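Local coordinates for cryptochrome DASH (Arabidopsis thaliana, PDB 2J4D), which repairs cyclobutane pyrimidine dimers in single-stranded DNA, binds DNA without sequence specificity, carries FAD and a folate light antenna, and may also act as a photoreceptor, at residues A[12-17]-A[263-268]; A[21-26]-A[51-56]; A[60-65]-A[215-220]; A[208-213]-A[302-307]. All coordinates share one frame; numbering follows the deposited sequence.

Contact 1. Residues A[12-17]-A[263-268]; sequences EEEIDS and FWKKDL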
loop_
_atom_site.group_PDB
_atom_site.type_symbol
_atom_site.label_atom_id
_atom_site.label_comp_id
_atom_site.label_asym_id
_atom_site.label_seq_id
_atom_site.Cartn_x
_atom_site.Cartn_y
_atom_site.Cartn_z
ATOM N N GLU A 12 7.744 20.729 -7.409
ATOM C CA GLU A 12 8.678 20.384 -6.345
ATOM C C GLU A 12 8.664 21.429 -5.234
ATOM O O GLU A 12 8.835 21.093 -4.062
ATOM C CB GLU A 12 10.099 20.233 -6.901
ATOM C CG GLU A 12 10.348 18.922 -7.647
ATOM C CD GLU A 12 10.098 17.693 -6.779
ATOM O OE1 GLU A 12 10.499 17.710 -5.594
ATOM O OE2 GLU A 12 9.512 16.707 -7.284
ATOM N N GLU A 13 8.458 22.694 -5.593
ATOM C CA GLU A 13 8.414 23.748 -4.586
ATOM C C GLU A 13 7.121 23.668 -3.796
ATOM O O GLU A 13 7.109 23.889 -2.587
ATOM C CB GLU A 13 8.522 25.136 -5.220
ATOM C CG GLU A 13 9.882 25.439 -5.805
ATOM C CD GLU A 13 10.040 24.891 -7.206
ATOM O OE1 GLU A 13 11.126 24.354 -7.519
ATOM O OE2 GLU A 13 9.081 25.008 -7.998
ATOM N N GLU A 14 6.028 23.370 -4.490
ATOM C CA GLU A 14 4.732 23.253 -3.837
ATOM C C GLU A 14 4.749 22.092 -2.855
ATOM O O GLU A 14 4.216 22.194 -1.754
ATOM C CB GLU A 14 3.637 23.011 -4.864
ATOM C CG GLU A 14 3.368 24.187 -5.774
ATOM C CD GLU A 14 2.234 23.904 -6.728
ATOM O OE1 GLU A 14 2.353 22.947 -7.519
ATOM O OE2 GLU A 14 1.221 24.634 -6.683
ATOM N N ILE A 15 5.354 20.982 -3.268
ATOM C CA ILE A 15 5.436 19.820 -2.399
ATOM C C ILE A 15 6.240 20.184 -1.163
ATOM O O ILE A 15 5.847 19.862 -0.049
ATOM C CB ILE A 15 6.099 18.618 -3.113
ATOM C CG1 ILE A 15 5.171 18.087 -4.205
ATOM C CG2 ILE A 15 6.410 17.511 -2.109
ATOM C CD1 ILE A 15 5.781 16.961 -5.024
ATOM N N ASP A 16 7.361 20.877 -1.346
ATOM C CA ASP A 16 8.172 21.244 -0.191
ATOM C C ASP A 16 7.479 22.202 0.781
ATOM O O ASP A 16 7.625 22.061 1.996
ATOM C CB ASP A 16 9.517 21.833 -0.635
ATOM C CG ASP A 16 10.435 20.789 -1.247
ATOM O OD1 ASP A 16 10.296 19.595 -0.897
ATOM O OD2 ASP A 16 11.306 21.160 -2.064
ATOM N N SER A 17 6.721 23.170 0.269
ATOM C CA SER A 17 6.058 24.110 1.171
ATOM C C SER A 17 4.869 23.466 1.882
ATOM O O SER A 17 4.600 23.766 3.047
ATOM C CB SER A 17 5.607 25.371 0.424
ATOM O OG SER A 17 4.648 25.063 -0.568
ATOM N N PHE A 263 -7.859 16.824 -1.121
ATOM C CA PHE A 263 -8.771 17.415 -0.153
ATOM C C PHE A 263 -8.966 18.917 -0.296
ATOM O O PHE A 263 -10.086 19.403 -0.465
ATOM C CB PHE A 263 -8.272 17.178 1.283
ATOM C CG PHE A 263 -8.517 15.794 1.810
ATOM C CD1 PHE A 263 -8.907 14.761 0.964
ATOM C CD2 PHE A 263 -8.325 15.520 3.158
ATOM C CE1 PHE A 263 -9.102 13.467 1.454
ATOM C CE2 PHE A 263 -8.516 14.228 3.664
ATOM C CZ PHE A 263 -8.904 13.202 2.810
ATOM N N TRP A 264 -7.857 19.642 -0.225
ATOM C CA TRP A 264 -7.901 21.089 -0.212
ATOM C C TRP A 264 -7.768 21.872 -1.507
ATOM O O TRP A 264 -8.674 22.623 -1.865
ATOM C CB TRP A 264 -6.877 21.581 0.810
ATOM C CG TRP A 264 -7.056 20.924 2.167
ATOM C CD1 TRP A 264 -6.370 19.840 2.662
ATOM C CD2 TRP A 264 -8.019 21.278 3.168
ATOM N NE1 TRP A 264 -6.854 19.503 3.908
ATOM C CE2 TRP A 264 -7.865 20.368 4.242
ATOM C CE3 TRP A 264 -9.002 22.279 3.260
ATOM C CZ2 TRP A 264 -8.658 20.430 5.400
ATOM C CZ3 TRP A 264 -9.793 22.341 4.416
ATOM C CH2 TRP A 264 -9.613 21.421 5.467
ATOM N N LYS A 265 -6.648 21.719 -2.200
ATOM C CA LYS A 265 -6.446 22.462 -3.438
ATOM C C LYS A 265 -7.552 22.209 -4.458
ATOM O O LYS A 265 -8.132 23.153 -5.003
ATOM C CB LYS A 265 -5.087 22.122 -4.051
ATOM C CG LYS A 265 -4.776 22.947 -5.291
ATOM C CD LYS A 265 -3.405 22.630 -5.855
ATOM C CE LYS A 265 -3.200 23.332 -7.197
ATOM N NZ LYS A 265 -1.885 22.994 -7.799
ATOM N N LYS A 266 -7.847 20.941 -4.715
ATOM C CA LYS A 266 -8.882 20.590 -5.674
ATOM C C LYS A 266 -10.268 20.456 -5.061
ATOM O O LYS A 266 -11.258 20.394 -5.789
ATOM C CB LYS A 266 -8.508 19.304 -6.414
ATOM C CG LYS A 266 -7.317 19.482 -7.337
ATOM C CD LYS A 266 -6.960 18.186 -8.038
ATOM C CE LYS A 266 -6.051 18.461 -9.214
ATOM N NZ LYS A 266 -6.752 19.352 -10.182
ATOM N N ASP A 267 -10.335 20.404 -3.732
ATOM C CA ASP A 267 -11.620 20.314 -3.030
ATOM C C ASP A 267 -12.492 19.186 -3.601
ATOM O O ASP A 267 -13.695 19.347 -3.802
ATOM C CB ASP A 267 -12.329 21.675 -3.147
ATOM C CG ASP A 267 -13.442 21.865 -2.125
ATOM O OD1 ASP A 267 -13.366 21.287 -1.019
ATOM O OD2 ASP A 267 -14.387 22.625 -2.427
ATOM N N LEU A 268 -11.880 18.033 -3.850
ATOM C CA LEU A 268 -12.603 16.901 -4.413
ATOM C C LEU A 268 -13.185 15.940 -3.383
ATOM O O LEU A 268 -13.998 15.083 -3.725
ATOM C CB LEU A 268 -11.692 16.121 -5.359
ATOM C CG LEU A 268 -11.312 16.883 -6.627
ATOM C CD1 LEU A 268 -10.296 16.094 -7.427
ATOM C CD2 LEU A 268 -12.572 17.134 -7.454
#
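E14 and K265 meet at the protein surface in a long salt bridge. E14 OE2 lies 3.7 Å from K265 NZ, so the pair attracts by charge without forming a hydrogen bond. The backbones stay well apart, with E14 CA and K265 CA 11.2 Å from each other. The gap is spanned mostly by the lysine. Its CG is anti to the backbone N (chi1 -176°), and every later torsion is also extended, which makes the chain a straight arm. The glutamate sets its CG anti to the carbonyl carbon (chi1 -68°) and is extended beyond it. The two side chains cross at about a right angle, and only their charged ends meet.

The two carboxylate oxygens of E14 divide their work. OE2 faces the lysine, while OE1 accepts a hydrogen bond from the backbone N of T11. This is consistent with the glutamate half of a capping box, T11 lying just before helix 12-26, and it probably fixes the carboxylate more firmly than K265 does. The backbone O of E14 is used as well, since S17 OG donates to E14 O at 3.1 Å.

The first turn of helix 12-26 thus faces the C-terminal part of helix 252-265. The lysine chain touches L10 and F260. Next to K265, W264 turns to helix 299-312, where its NE1 bonds E305.

Contact 2. Residues A[21-26]-A[51-56]; sequences KTFERY and RVLDND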
loop_
_atom_site.group_PDB
_atom_site.type_symbol
_atom_site.label_atom_id
_atom_site.label_comp_id
_atom_site.label_asym_id
_atom_site.label_seq_id
_atom_site.Cartn_x
_atom_site.Cartn_y
_atom_site.Cartn_z
ATOM N N LYS A 21 4.412 23.020 5.903
ATOM C CA LYS A 21 3.227 23.482 6.628
ATOM C C LYS A 21 2.552 22.335 7.372
ATOM O O LYS A 21 2.101 22.500 8.504
ATOM C CB LYS A 21 2.217 24.134 5.682
ATOM C CG LYS A 21 2.729 25.405 5.030
ATOM C CD LYS A 21 1.603 26.311 4.542
ATOM C CE LYS A 21 0.823 26.940 5.700
ATOM N NZ LYS A 21 -0.333 26.108 6.156
ATOM N N THR A 22 2.489 21.169 6.743
ATOM C CA THR A 22 1.862 20.017 7.377
ATOM C C THR A 22 2.659 19.533 8.593
ATOM O O THR A 22 2.084 19.276 9.655
ATOM C CB THR A 22 1.674 18.873 6.357
ATOM O OG1 THR A 22 0.835 19.333 5.290
ATOM C CG2 THR A 22 1.006 17.665 7.009
ATOM N N PHE A 23 3.975 19.412 8.451
ATOM C CA PHE A 23 4.816 18.974 9.570
ATOM C C PHE A 23 4.626 19.962 10.712
ATOM O O PHE A 23 4.554 19.595 11.884
ATOM C CB PHE A 23 6.293 18.943 9.150
ATOM C CG PHE A 23 6.628 17.851 8.160
ATOM C CD1 PHE A 23 7.774 17.938 7.369
ATOM C CD2 PHE A 23 5.817 16.724 8.035
ATOM C CE1 PHE A 23 8.109 16.919 6.469
ATOM C CE2 PHE A 23 6.140 15.699 7.141
ATOM C CZ PHE A 23 7.288 15.797 6.357
ATOM N N GLU A 24 4.534 21.230 10.341
ATOM C CA GLU A 24 4.345 22.320 11.283
ATOM C C GLU A 24 3.022 22.147 12.025
ATOM O O GLU A 24 2.967 22.231 13.252
ATOM C CB GLU A 24 4.341 23.635 10.504
ATOM C CG GLU A 24 4.886 24.827 11.239
ATOM C CD GLU A 24 5.220 25.961 10.284
ATOM O OE1 GLU A 24 4.283 26.511 9.661
ATOM O OE2 GLU A 24 6.421 26.288 10.146
ATOM N N ARG A 25 1.955 21.886 11.277
ATOM C CA ARG A 25 0.640 21.723 11.878
ATOM C C ARG A 25 0.557 20.619 12.926
ATOM O O ARG A 25 -0.162 20.754 13.911
ATOM C CB ARG A 25 -0.421 21.465 10.798
ATOM C CG ARG A 25 -1.832 21.286 11.371
ATOM C CD ARG A 25 -2.880 20.996 10.304
ATOM N NE ARG A 25 -3.001 22.097 9.354
ATOM C CZ ARG A 25 -2.533 22.066 8.111
ATOM N NH1 ARG A 25 -1.915 20.979 7.663
ATOM N NH2 ARG A 25 -2.671 23.126 7.325
ATOM N N TYR A 26 1.294 19.532 12.729
ATOM C CA TYR A 26 1.240 18.418 13.671
ATOM C C TYR A 26 2.443 18.282 14.606
ATOM O O TYR A 26 2.554 17.301 15.334
ATOM C CB TYR A 26 1.041 17.115 12.891
ATOM C CG TYR A 26 -0.303 17.051 12.197
ATOM C CD1 TYR A 26 -1.447 16.646 12.884
ATOM C CD2 TYR A 26 -0.444 17.464 10.875
ATOM C CE1 TYR A 26 -2.708 16.662 12.267
ATOM C CE2 TYR A 26 -1.689 17.487 10.253
ATOM C CZ TYR A 26 -2.818 17.087 10.954
ATOM O OH TYR A 26 -4.054 17.136 10.341
ATOM N N ARG A 51 7.961 7.210 7.122
ATOM C CA ARG A 51 7.504 8.571 7.391
ATOM C C ARG A 51 7.969 8.993 8.772
ATOM O O ARG A 51 8.384 8.156 9.586
ATOM C CB ARG A 51 5.970 8.645 7.379
ATOM C CG ARG A 51 5.330 7.828 8.518
ATOM C CD ARG A 51 3.813 7.977 8.603
ATOM N NE ARG A 51 3.296 7.311 9.805
ATOM C CZ ARG A 51 3.110 5.996 9.923
ATOM N NH1 ARG A 51 3.378 5.182 8.902
ATOM N NH2 ARG A 51 2.694 5.483 11.076
ATOM N N VAL A 52 7.879 10.297 9.021
ATOM C CA VAL A 52 8.230 10.881 10.302
ATOM C C VAL A 52 6.920 11.190 11.028
ATOM O O VAL A 52 6.776 10.899 12.214
ATOM C CB VAL A 52 9.037 12.185 10.115
ATOM C CG1 VAL A 52 9.216 12.889 11.447
ATOM C CG2 VAL A 52 10.387 11.866 9.510
ATOM N N LEU A 53 5.953 11.753 10.310
ATOM C CA LEU A 53 4.663 12.092 10.918
ATOM C C LEU A 53 3.910 10.902 11.498
ATOM O O LEU A 53 3.930 9.803 10.938
ATOM C CB LEU A 53 3.730 12.760 9.902
ATOM C CG LEU A 53 3.802 14.256 9.609
ATOM C CD1 LEU A 53 2.665 14.622 8.673
ATOM C CD2 LEU A 53 3.686 15.054 10.899
ATOM N N ASP A 54 3.238 11.139 12.622
ATOM C CA ASP A 54 2.411 10.125 13.261
ATOM C C ASP A 54 3.055 8.743 13.258
ATOM O O ASP A 54 2.426 7.748 12.887
ATOM C CB ASP A 54 1.053 10.087 12.545
ATOM C CG ASP A 54 0.076 9.123 13.187
ATOM O OD1 ASP A 54 0.063 9.028 14.429
ATOM O OD2 ASP A 54 -0.691 8.473 12.448
ATOM N N ASN A 55 4.314 8.692 13.676
ATOM C CA ASN A 55 5.065 7.444 13.727
ATOM C C ASN A 55 5.337 7.089 15.189
ATOM O O ASN A 55 6.242 7.659 15.803
ATOM C CB ASN A 55 6.401 7.605 12.990
ATOM C CG ASN A 55 7.155 6.291 12.857
ATOM O OD1 ASN A 55 7.101 5.446 13.740
ATOM N ND2 ASN A 55 7.869 6.125 11.757
ATOM N N ASP A 56 4.554 6.156 15.735
ATOM C CA ASP A 56 4.708 5.730 17.126
ATOM C C ASP A 56 6.026 5.034 17.428
ATOM O O ASP A 56 6.540 5.135 18.547
ATOM C CB ASP A 56 3.569 4.796 17.543
ATOM C CG ASP A 56 2.278 5.533 17.791
ATOM O OD1 ASP A 56 2.337 6.683 18.266
ATOM O OD2 ASP A 56 1.207 4.961 17.526
#
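The N-terminal helix 12-26 packs here on the loop that follows strand 41-46 in the photolyase alpha/beta domain, a Rossmann-like fold. L53 of the loop is the centre of this buried apolar contact and touches three helix residues, T22, F23 and Y26. The F23 ring presents its edge to the leucine, with F23 CD2 3.6 Å from L53 CG. L53 CD1 lies in the plane of that ring. The same methyl also meets T22 CG2 at 3.8 Å. T22 CG2 is anti to the backbone N, while T22 OG1 bonds V18 O one turn back. The other methyl, L53 CD2, sits 3.9 Å from Y26 CB. Only this CB of the tyrosine touches the leucine; the ring leads away, and Y26 OH bonds E305 OE2 on helix 299-312.

Polar groups of the loop and of its neighbours hold it in shape. V52 N and L53 N donate to the two carboxylate oxygens of E252. N55 is the N-cap of helix 56-63. Its ND2 gives a nearly straight bond to R51 O at 3.0 Å. R51, extended beyond CG, runs alongside the turn: NH2 donates to D54 O at 2.9 Å within the guanidinium plane, with an N-H...O angle of 158°.

Contact 3. Residues A[60-65]-A[215-220]; sequences KAWSSS and LSLGPT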
loop_
_atom_site.group_PDB
_atom_site.type_symbol
_atom_site.label_atom_id
_atom_site.label_comp_id
_atom_site.label_asym_id
_atom_site.label_seq_id
_atom_site.Cartn_x
_atom_site.Cartn_y
_atom_site.Cartn_z
ATOM N N LYS A 60 8.399 6.414 20.297
ATOM C CA LYS A 60 8.825 5.586 21.427
ATOM C C LYS A 60 10.341 5.441 21.487
ATOM O O LYS A 60 10.932 5.377 22.575
ATOM C CB LYS A 60 8.154 4.210 21.350
ATOM C CG LYS A 60 8.488 3.263 22.503
ATOM C CD LYS A 60 8.235 3.884 23.876
ATOM C CE LYS A 60 8.233 2.830 24.986
ATOM N NZ LYS A 60 6.847 2.435 25.390
ATOM N N ALA A 61 10.970 5.392 20.320
ATOM C CA ALA A 61 12.423 5.275 20.239
ATOM C C ALA A 61 13.061 6.542 20.810
ATOM O O ALA A 61 13.998 6.488 21.613
ATOM C CB ALA A 61 12.845 5.092 18.794
ATOM N N TRP A 62 12.537 7.685 20.389
ATOM C CA TRP A 62 13.036 8.977 20.835
ATOM C C TRP A 62 12.850 9.199 22.331
ATOM O O TRP A 62 13.764 9.654 23.014
ATOM C CB TRP A 62 12.324 10.088 20.065
ATOM C CG TRP A 62 12.608 11.467 20.571
ATOM C CD1 TRP A 62 13.746 12.200 20.379
ATOM C CD2 TRP A 62 11.726 12.288 21.340
ATOM N NE1 TRP A 62 13.622 13.433 20.979
ATOM C CE2 TRP A 62 12.393 13.512 21.577
ATOM C CE3 TRP A 62 10.434 12.110 21.853
ATOM C CZ2 TRP A 62 11.811 14.554 22.306
ATOM C CZ3 TRP A 62 9.854 13.149 22.579
ATOM C CH2 TRP A 62 10.545 14.354 22.797
ATOM N N SER A 63 11.673 8.866 22.841
ATOM C CA SER A 63 11.381 9.087 24.250
ATOM C C SER A 63 12.029 8.091 25.204
ATOM O O SER A 63 12.022 8.300 26.413
ATOM C CB SER A 63 9.865 9.106 24.478
ATOM O OG SER A 63 9.286 7.866 24.129
ATOM N N SER A 64 12.605 7.020 24.670
ATOM C CA SER A 64 13.234 6.030 25.531
ATOM C C SER A 64 14.741 5.918 25.307
ATOM O O SER A 64 15.356 4.915 25.674
ATOM C CB SER A 64 12.577 4.670 25.310
ATOM O OG SER A 64 12.842 4.190 24.009
ATOM N N SER A 65 15.333 6.949 24.719
ATOM C CA SER A 65 16.765 6.956 24.436
ATOM C C SER A 65 17.313 8.378 24.481
ATOM O O SER A 65 16.558 9.334 24.657
ATOM C CB SER A 65 17.017 6.410 23.035
ATOM O OG SER A 65 16.557 7.343 22.065
ATOM N N LEU A 215 10.209 18.573 16.600
ATOM C CA LEU A 215 10.972 19.071 15.462
ATOM C C LEU A 215 12.447 18.706 15.564
ATOM O O LEU A 215 13.156 18.681 14.564
ATOM C CB LEU A 215 10.815 20.590 15.350
ATOM C CG LEU A 215 9.418 21.054 14.929
ATOM C CD1 LEU A 215 9.358 22.578 14.893
ATOM C CD2 LEU A 215 9.087 20.471 13.562
ATOM N N SER A 216 12.901 18.417 16.776
ATOM C CA SER A 216 14.296 18.046 17.013
ATOM C C SER A 216 14.320 16.623 17.554
ATOM O O SER A 216 13.792 16.361 18.637
ATOM C CB SER A 216 14.929 19.000 18.031
ATOM O OG SER A 216 16.178 18.510 18.485
ATOM N N LEU A 217 14.932 15.711 16.803
ATOM C CA LEU A 217 14.989 14.305 17.198
ATOM C C LEU A 217 16.398 13.758 17.397
ATOM O O LEU A 217 16.566 12.631 17.873
ATOM C CB LEU A 217 14.282 13.452 16.145
ATOM C CG LEU A 217 12.784 13.676 15.935
ATOM C CD1 LEU A 217 12.327 12.919 14.690
ATOM C CD2 LEU A 217 12.020 13.208 17.160
ATOM N N GLY A 218 17.403 14.541 17.008
ATOM C CA GLY A 218 18.782 14.105 17.143
ATOM C C GLY A 218 19.254 13.997 18.583
ATOM O O GLY A 218 18.503 14.290 19.516
ATOM N N PRO A 219 20.515 13.607 18.798
ATOM C CA PRO A 219 21.502 13.272 17.773
ATOM C C PRO A 219 21.514 11.778 17.461
ATOM O O PRO A 219 20.817 10.991 18.101
ATOM C CB PRO A 219 22.806 13.704 18.427
ATOM C CG PRO A 219 22.592 13.219 19.835
ATOM C CD PRO A 219 21.140 13.602 20.135
ATOM N N THR A 220 22.323 11.406 16.477
ATOM C CA THR A 220 22.490 10.011 16.093
ATOM C C THR A 220 23.888 9.646 16.574
ATOM O O THR A 220 24.644 10.514 17.012
ATOM C CB THR A 220 22.501 9.837 14.575
ATOM O OG1 THR A 220 23.665 10.487 14.044
ATOM C CG2 THR A 220 21.250 10.444 13.948
#
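W62 and L217 form the apolar part of this contact. L217 CD2 sits over one face of the indole in a CH-pi interaction, 3.9 Å from the centroid of the five-membered ring of W62 and 18° off the ring normal. It lies toward the rim, and its closest ring atom is W62 CD1 at 3.8 Å. The tryptophan CG is anti to the backbone N (chi1 172°), which carries the indole away from the helix to the loop. The two side chains cross at about a right angle.

Polar contact between the segments is slight. W62 NE1 and S216 O are 3.8 Å apart and make no hydrogen bond. A bridge comes instead from R36, which bonds W62 O through NE, S65 OG through NH2 and G218 O through NH1. One guanidinium therefore ties the helix end to the loop.

Hydrogen bonds within 60-65 close the helix. S64 OG donates to K60 O at 2.7 Å, and S65 OG donates to A61 O, also at 2.7 Å. In the loop, the peptide before P219 is cis. Backbone bonds join L217 to R112 and P219 to I68.

A61 packs on T42 and F140 of the sheet. Helix 56-63 connects the neighbouring parallel strands 41-46 and 67-74, as in a beta-alpha-beta crossover of a Rossmann-like fold, and the 215-220 loop covers its W62 side.

Contact 4. Residues A[208-213]-A[302-307]; sequences RSSTRI and IYEEVQ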
loop_
_atom_site.group_PDB
_atom_site.type_symbol
_atom_site.label_atom_id
_atom_site.label_comp_id
_atom_site.label_asym_id
_atom_site.label_seq_id
_atom_site.Cartn_x
_atom_site.Cartn_y
_atom_site.Cartn_z
ATOM N N ARG A 208 -7.767 7.253 17.557
ATOM C CA ARG A 208 -6.801 8.033 18.323
ATOM C C ARG A 208 -6.259 9.210 17.527
ATOM O O ARG A 208 -6.143 9.137 16.300
ATOM C CB ARG A 208 -5.620 7.158 18.748
ATOM C CG ARG A 208 -6.000 5.930 19.567
ATOM C CD ARG A 208 -4.758 5.149 19.947
ATOM N NE ARG A 208 -5.055 3.936 20.707
ATOM C CZ ARG A 208 -4.129 3.207 21.326
ATOM N NH1 ARG A 208 -2.856 3.568 21.276
ATOM N NH2 ARG A 208 -4.473 2.121 21.998
ATOM N N SER A 209 -5.931 10.293 18.229
ATOM C CA SER A 209 -5.346 11.469 17.590
ATOM C C SER A 209 -4.004 10.988 17.055
ATOM O O SER A 209 -3.434 10.028 17.578
ATOM C CB SER A 209 -5.103 12.583 18.621
ATOM O OG SER A 209 -6.313 13.000 19.222
ATOM N N SER A 210 -3.493 11.640 16.020
ATOM C CA SER A 210 -2.212 11.226 15.476
ATOM C C SER A 210 -1.131 11.602 16.490
ATOM O O SER A 210 -1.279 12.572 17.234
ATOM C CB SER A 210 -1.958 11.909 14.125
ATOM O OG SER A 210 -1.782 13.302 14.276
ATOM N N THR A 211 -0.061 10.819 16.538
ATOM C CA THR A 211 1.031 11.089 17.466
ATOM C C THR A 211 1.868 12.284 16.994
ATOM O O THR A 211 2.293 12.336 15.834
ATOM C CB THR A 211 1.925 9.838 17.619
ATOM O OG1 THR A 211 1.153 8.782 18.210
ATOM C CG2 THR A 211 3.130 10.130 18.503
ATOM N N ARG A 212 2.084 13.248 17.889
ATOM C CA ARG A 212 2.860 14.442 17.564
ATOM C C ARG A 212 4.343 14.170 17.737
ATOM O O ARG A 212 4.769 13.632 18.753
ATOM C CB ARG A 212 2.452 15.623 18.448
ATOM C CG ARG A 212 0.973 15.937 18.389
ATOM C CD ARG A 212 0.475 15.964 16.956
ATOM N NE ARG A 212 -0.865 15.395 16.858
ATOM C CZ ARG A 212 -1.959 16.087 16.560
ATOM N NH1 ARG A 212 -1.880 17.392 16.319
ATOM N NH2 ARG A 212 -3.134 15.473 16.515
ATOM N N ILE A 213 5.118 14.563 16.736
ATOM C CA ILE A 213 6.553 14.335 16.722
ATOM C C ILE A 213 7.324 15.645 16.883
ATOM O O ILE A 213 7.022 16.638 16.217
ATOM C CB ILE A 213 6.974 13.684 15.382
ATOM C CG1 ILE A 213 6.174 12.397 15.140
ATOM C CG2 ILE A 213 8.465 13.415 15.380
ATOM C CD1 ILE A 213 6.383 11.294 16.187
ATOM N N ILE A 302 -4.811 11.096 8.017
ATOM C CA ILE A 302 -5.880 11.329 7.046
ATOM C C ILE A 302 -7.193 11.669 7.751
ATOM O O ILE A 302 -7.912 12.581 7.333
ATOM C CB ILE A 302 -6.091 10.096 6.126
ATOM C CG1 ILE A 302 -4.847 9.880 5.256
ATOM C CG2 ILE A 302 -7.324 10.314 5.218
ATOM C CD1 ILE A 302 -4.798 8.526 4.554
ATOM N N TYR A 303 -7.497 10.945 8.824
ATOM C CA TYR A 303 -8.723 11.185 9.582
ATOM C C TYR A 303 -8.772 12.610 10.137
ATOM O O TYR A 303 -9.804 13.283 10.070
ATOM C CB TYR A 303 -8.842 10.181 10.733
ATOM C CG TYR A 303 -10.038 10.426 11.623
ATOM C CD1 TYR A 303 -11.336 10.331 11.124
ATOM C CD2 TYR A 303 -9.872 10.767 12.966
ATOM C CE1 TYR A 303 -12.449 10.574 11.945
ATOM C CE2 TYR A 303 -10.977 11.011 13.792
ATOM C CZ TYR A 303 -12.255 10.914 13.272
ATOM O OH TYR A 303 -13.341 11.174 14.074
ATOM N N GLU A 304 -7.661 13.077 10.686
ATOM C CA GLU A 304 -7.636 14.425 11.226
ATOM C C GLU A 304 -7.812 15.463 10.128
ATOM O O GLU A 304 -8.410 16.510 10.361
ATOM C CB GLU A 304 -6.343 14.668 12.004
ATOM C CG GLU A 304 -6.344 13.957 13.348
ATOM C CD GLU A 304 -5.276 14.467 14.298
ATOM O OE1 GLU A 304 -4.346 13.702 14.612
ATOM O OE2 GLU A 304 -5.371 15.638 14.729
ATOM N N GLU A 305 -7.302 15.175 8.931
ATOM C CA GLU A 305 -7.448 16.100 7.810
ATOM C C GLU A 305 -8.915 16.116 7.381
ATOM O O GLU A 305 -9.461 17.171 7.038
ATOM C CB GLU A 305 -6.554 15.671 6.644
ATOM C CG GLU A 305 -5.082 15.959 6.874
ATOM C CD GLU A 305 -4.783 17.451 6.931
ATOM O OE1 GLU A 305 -5.089 18.160 5.950
ATOM O OE2 GLU A 305 -4.240 17.917 7.955
ATOM N N VAL A 306 -9.547 14.943 7.398
ATOM C CA VAL A 306 -10.969 14.837 7.057
ATOM C C VAL A 306 -11.806 15.611 8.092
ATOM O O VAL A 306 -12.780 16.287 7.743
ATOM C CB VAL A 306 -11.440 13.358 7.038
ATOM C CG1 VAL A 306 -12.966 13.291 6.964
ATOM C CG2 VAL A 306 -10.838 12.628 5.844
ATOM N N GLN A 307 -11.434 15.508 9.364
ATOM C CA GLN A 307 -12.159 16.225 10.413
ATOM C C GLN A 307 -12.071 17.724 10.170
ATOM O O GLN A 307 -13.060 18.450 10.307
ATOM C CB GLN A 307 -11.566 15.935 11.793
ATOM C CG GLN A 307 -11.850 14.555 12.364
ATOM C CD GLN A 307 -11.194 14.387 13.725
ATOM O OE1 GLN A 307 -9.966 14.504 13.860
ATOM N NE2 GLN A 307 -12.007 14.128 14.743
#
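S210 carries its OG between the backbone N and the carbonyl carbon (chi1 67°), within bonding distance of E304. The glutamate is extended beyond CG and delivers its carboxylate to the loop. R212 bends at chi2 and chi3 and meets it from the opposite direction.

E304 OE1 takes two short hydrogen bonds from one residue. S210 N donates at 2.6 Å to E304 OE1 on its anti side, and S210 OG donates at 2.6 Å on the syn side. The two donors come from opposite faces of the carboxylate plane. The other oxygen, E304 OE2, forms a salt bridge with R212 NH2 at 2.9 Å. The hydrogen bond from R212 NH2 to E304 OE2 is bent and weak, the guanidinium and carboxylate planes lying 40° apart. R212 is steadied by its NE, which bonds S210 O at 2.9 Å in a nearly straight line (175°), from above the carbonyl plane. The nearby positive charge would be expected to favour an ionised carboxylate.

Y26 of helix 12-26 packs on S210, R212 and E304. T211 is held by D54 and D56. The contact joins helix 299-312 to the long segment after helix 194-204, consistent with the interdomain linker of the photolyase/cryptochrome fold.

Near the N terminus, contact 1 ties the start of helix 12-26 to the C-terminal part of helix 252-265 and closes a loop of nearly 250 residues. Contact 2 is nested inside it and joins the other end of helix 12-26 to the loop before helix 56-63. Contact 3 follows in series, also inside contact 1, and brings that helix to 215-220. Contact 4 starts at 208-213, crosses contacts 1 and 3, is in series with contact 2, and ends on helix 299-312. Helix 299-312 also touches the segments of contacts 1 and 2. Together they join the N-terminal helix, the alpha/beta domain, the probable interdomain linker and the helical region.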